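PDB 4YWT: glypican-1 from Homo sapiens, which bears heparan sulfate chains at the cell surface, through which it binds alpha-4(V) collagen and takes part in Schwann cell myelination. Local coordinates for residues Pro200-Arg211 and Val316-Leu327. The protein carries 3 engineered substitutions. Residues are numbered along the deposited sequence; the frame is centred on the assembly and turned at random.
Sequences PFGEAPRELRLR and VHTWLAEAINAL
The indole of W319 drops as a knob into a hole made by A204, E207, L208 and R211, where two nearly antiparallel helices of the elongated all-helical glypican fold pack together. The axes of the segments 204-211 and 316-327 run at 161° and approach to 9.1 Å. CB of E207 lies over one face of the six-membered ring, 3.9 Å from its centroid, in a CH-pi contact. The E207 chain then bends at chi2 (-68°), which keeps CG alongside CZ3 and CH2 of W319; the carboxylate and ring planes are nearly parallel, 19° apart. R211 borders the hole beside E207, on the same side of the indole: extended from CG to NE, it crosses the indole at about a right angle and brings NE 3.5 Å from CZ2 of W319. A salt bridge from R211 NE to E207 OE2, one helical turn back, joins the two neighbouring side chains and should restrain the arginine's rotation.

L208 fills the neighbouring groove with both branches, CD1 against CG1 of V316 and CD2 against CD2 of L320. Toward the start of helix 204-236 the bumps become small. The A204 methyl rests against both the carbonyl O of W319 and CB of A323, 3.6 Å from the latter. Just before it, the A326 methyl presses on the F201 carbonyl O (3.3 Å) beside G202, whose lack of a side chain suits this tight approach. F201 and L327 point the same way, side by side, with CD1 of the ring 3.8 Å from CB of L327, while P200 CB meets the leucine's CD1. W166 and L170 of helix 158-177 also pack against F201. The A323 carbonyl O lies at the edge of the F201 ring, in its plane, and the F201 carbonyl O receives a CA-H...O contact from A323 CA at 3.4 Å.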
# COMPACT_ATOMS: atom_id res chain seq x y z
N PRO A 200 26.42 -16.81 -31.23
CA PRO A 200 27.68 -16.05 -31.26
C PRO A 200 27.90 -15.25 -29.99
O PRO A 200 29.05 -15.02 -29.60
CB PRO A 200 27.49 -15.12 -32.47
CG PRO A 200 26.02 -14.98 -32.62
CD PRO A 200 25.45 -16.31 -32.22
N PHE A 201 26.82 -14.81 -29.34
CA PHE A 201 26.92 -14.04 -28.11
C PHE A 201 26.91 -14.93 -26.87
O PHE A 201 26.93 -14.44 -25.74
CB PHE A 201 25.79 -13.01 -28.01
CG PHE A 201 25.89 -11.91 -29.02
CD1 PHE A 201 26.95 -11.02 -29.00
CD2 PHE A 201 24.90 -11.73 -29.98
CE1 PHE A 201 27.03 -9.99 -29.93
CE2 PHE A 201 24.97 -10.71 -30.90
CZ PHE A 201 26.04 -9.84 -30.88
N GLY A 202 26.85 -16.24 -27.08
CA GLY A 202 26.81 -17.18 -25.98
C GLY A 202 25.43 -17.32 -25.37
O GLY A 202 24.42 -17.22 -26.07
N GLU A 203 25.38 -17.56 -24.06
CA GLU A 203 24.11 -17.76 -23.37
C GLU A 203 23.56 -16.45 -22.81
O GLU A 203 22.43 -16.41 -22.31
CB GLU A 203 24.28 -18.77 -22.23
CG GLU A 203 25.46 -19.71 -22.40
CD GLU A 203 25.60 -20.69 -21.25
OE1 GLU A 203 24.86 -21.70 -21.24
OE2 GLU A 203 26.43 -20.45 -20.35
N ALA A 204 24.36 -15.40 -22.89
CA ALA A 204 24.01 -14.10 -22.31
C ALA A 204 22.70 -13.49 -22.83
O ALA A 204 21.95 -12.93 -22.04
CB ALA A 204 25.17 -13.12 -22.52
N PRO A 205 22.42 -13.57 -24.15
CA PRO A 205 21.12 -13.04 -24.59
C PRO A 205 19.92 -13.74 -23.95
O PRO A 205 18.93 -13.08 -23.63
CB PRO A 205 21.14 -13.28 -26.10
CG PRO A 205 22.58 -13.27 -26.46
CD PRO A 205 23.27 -13.93 -25.30
N ARG A 206 20.01 -15.05 -23.77
CA ARG A 206 18.92 -15.81 -23.17
C ARG A 206 18.76 -15.49 -21.68
O ARG A 206 17.66 -15.21 -21.21
CB ARG A 206 19.15 -17.31 -23.36
CG ARG A 206 18.12 -18.19 -22.67
CD ARG A 206 18.36 -19.66 -22.97
NE ARG A 206 17.49 -20.52 -22.17
CZ ARG A 206 17.94 -21.44 -21.31
NH1 ARG A 206 19.24 -21.62 -21.15
NH2 ARG A 206 17.08 -22.17 -20.62
N GLU A 207 19.88 -15.54 -20.96
CA GLU A 207 19.90 -15.18 -19.54
C GLU A 207 19.30 -13.80 -19.33
O GLU A 207 18.43 -13.61 -18.48
CB GLU A 207 21.34 -15.22 -19.00
CG GLU A 207 21.89 -16.62 -18.79
CD GLU A 207 21.20 -17.36 -17.66
OE1 GLU A 207 21.18 -18.61 -17.69
OE2 GLU A 207 20.68 -16.69 -16.74
N LEU A 208 19.77 -12.83 -20.12
CA LEU A 208 19.25 -11.47 -20.06
C LEU A 208 17.76 -11.44 -20.36
O LEU A 208 17.01 -10.74 -19.69
CB LEU A 208 20.00 -10.57 -21.04
CG LEU A 208 19.57 -9.10 -21.00
CD1 LEU A 208 19.75 -8.53 -19.60
CD2 LEU A 208 20.33 -8.27 -22.03
N ARG A 209 17.33 -12.21 -21.36
CA ARG A 209 15.92 -12.26 -21.72
C ARG A 209 15.07 -12.69 -20.54
O ARG A 209 14.19 -11.95 -20.09
CB ARG A 209 15.69 -13.22 -22.90
CG ARG A 209 14.26 -13.17 -23.44
CD ARG A 209 14.02 -14.20 -24.54
NE ARG A 209 13.73 -15.53 -24.01
CZ ARG A 209 14.56 -16.56 -24.10
NH1 ARG A 209 15.74 -16.43 -24.70
NH2 ARG A 209 14.21 -17.74 -23.59
N LEU A 210 15.34 -13.89 -20.03
CA LEU A 210 14.58 -14.45 -18.91
C LEU A 210 14.60 -13.53 -17.69
O LEU A 210 13.55 -13.12 -17.19
CB LEU A 210 15.14 -15.83 -18.54
CG LEU A 210 14.96 -16.94 -19.57
CD1 LEU A 210 15.82 -18.14 -19.22
CD2 LEU A 210 13.50 -17.34 -19.68
N ARG A 211 15.81 -13.20 -17.24
CA ARG A 211 15.98 -12.40 -16.03
C ARG A 211 15.30 -11.05 -16.13
O ARG A 211 14.58 -10.65 -15.21
CB ARG A 211 17.47 -12.22 -15.72
CG ARG A 211 18.14 -13.49 -15.24
CD ARG A 211 19.61 -13.27 -14.92
NE ARG A 211 20.23 -14.49 -14.40
CZ ARG A 211 20.21 -14.85 -13.13
NH1 ARG A 211 20.80 -15.98 -12.75
NH2 ARG A 211 19.61 -14.09 -12.22
N VAL A 316 22.44 -5.32 -15.91
CA VAL A 316 22.29 -5.61 -17.34
C VAL A 316 23.63 -5.55 -18.07
O VAL A 316 23.95 -6.40 -18.93
CB VAL A 316 21.31 -4.62 -18.00
CG1 VAL A 316 21.32 -4.77 -19.51
CG2 VAL A 316 19.90 -4.81 -17.45
N HIS A 317 24.43 -4.55 -17.71
CA HIS A 317 25.72 -4.31 -18.35
C HIS A 317 26.66 -5.50 -18.23
O HIS A 317 27.51 -5.71 -19.10
CB HIS A 317 26.38 -3.06 -17.75
CG HIS A 317 26.62 -3.15 -16.27
ND1 HIS A 317 25.65 -2.88 -15.34
CD2 HIS A 317 27.73 -3.48 -15.57
CE1 HIS A 317 26.14 -3.04 -14.13
NE2 HIS A 317 27.41 -3.40 -14.24
N THR A 318 26.52 -6.27 -17.16
CA THR A 318 27.36 -7.45 -16.96
C THR A 318 27.06 -8.50 -18.02
O THR A 318 27.98 -9.10 -18.60
CB THR A 318 27.16 -8.05 -15.56
OG1 THR A 318 25.85 -8.63 -15.46
CG2 THR A 318 27.31 -6.98 -14.49
N TRP A 319 25.78 -8.73 -18.27
CA TRP A 319 25.36 -9.69 -19.28
C TRP A 319 25.70 -9.20 -20.68
O TRP A 319 26.10 -9.99 -21.54
CB TRP A 319 23.86 -9.98 -19.17
CG TRP A 319 23.48 -10.66 -17.90
CD1 TRP A 319 22.80 -10.12 -16.85
CD2 TRP A 319 23.77 -12.02 -17.54
NE1 TRP A 319 22.65 -11.06 -15.86
CE2 TRP A 319 23.23 -12.23 -16.25
CE3 TRP A 319 24.43 -13.07 -18.18
CZ2 TRP A 319 23.33 -13.45 -15.59
CZ3 TRP A 319 24.53 -14.29 -17.52
CH2 TRP A 319 23.99 -14.47 -16.24
N LEU A 320 25.55 -7.90 -20.91
CA LEU A 320 25.96 -7.32 -22.19
C LEU A 320 27.45 -7.57 -22.43
O LEU A 320 27.86 -8.04 -23.50
CB LEU A 320 25.65 -5.82 -22.23
CG LEU A 320 24.18 -5.42 -22.20
CD1 LEU A 320 24.03 -3.91 -22.30
CD2 LEU A 320 23.40 -6.11 -23.31
N ALA A 321 28.26 -7.26 -21.43
CA ALA A 321 29.71 -7.45 -21.49
C ALA A 321 30.07 -8.91 -21.73
O ALA A 321 30.99 -9.21 -22.49
CB ALA A 321 30.37 -6.94 -20.22
N GLU A 322 29.35 -9.81 -21.07
CA GLU A 322 29.59 -11.24 -21.25
C GLU A 322 29.27 -11.67 -22.69
O GLU A 322 29.99 -12.47 -23.29
CB GLU A 322 28.77 -12.06 -20.25
CG GLU A 322 29.03 -13.56 -20.31
CD GLU A 322 28.61 -14.28 -19.05
OE1 GLU A 322 28.93 -13.78 -17.95
OE2 GLU A 322 27.97 -15.34 -19.15
N ALA A 323 28.19 -11.11 -23.23
CA ALA A 323 27.80 -11.39 -24.61
C ALA A 323 28.86 -10.91 -25.60
O ALA A 323 29.21 -11.62 -26.55
CB ALA A 323 26.46 -10.74 -24.93
N ILE A 324 29.38 -9.71 -25.36
CA ILE A 324 30.40 -9.15 -26.24
C ILE A 324 31.71 -9.95 -26.17
O ILE A 324 32.30 -10.27 -27.20
CB ILE A 324 30.67 -7.67 -25.91
CG1 ILE A 324 29.45 -6.83 -26.30
CG2 ILE A 324 31.90 -7.17 -26.65
CD1 ILE A 324 29.61 -5.35 -26.02
N ASN A 325 32.14 -10.28 -24.95
CA ASN A 325 33.29 -11.16 -24.76
C ASN A 325 33.12 -12.47 -25.53
O ASN A 325 34.03 -12.91 -26.25
CB ASN A 325 33.51 -11.45 -23.28
CG ASN A 325 34.43 -10.44 -22.61
OD1 ASN A 325 35.64 -10.45 -22.83
ND2 ASN A 325 33.85 -9.57 -21.79
N ALA A 326 31.95 -13.07 -25.37
CA ALA A 326 31.61 -14.30 -26.07
C ALA A 326 31.75 -14.14 -27.58
O ALA A 326 32.36 -14.99 -28.25
CB ALA A 326 30.19 -14.74 -25.72
N LEU A 327 31.19 -13.06 -28.12
CA LEU A 327 31.30 -12.79 -29.55
C LEU A 327 32.75 -12.70 -29.99
O LEU A 327 33.15 -13.31 -30.99
CB LEU A 327 30.58 -11.49 -29.92
CG LEU A 327 30.70 -11.17 -31.42
CD1 LEU A 327 29.78 -12.07 -32.24
CD2 LEU A 327 30.43 -9.71 -31.71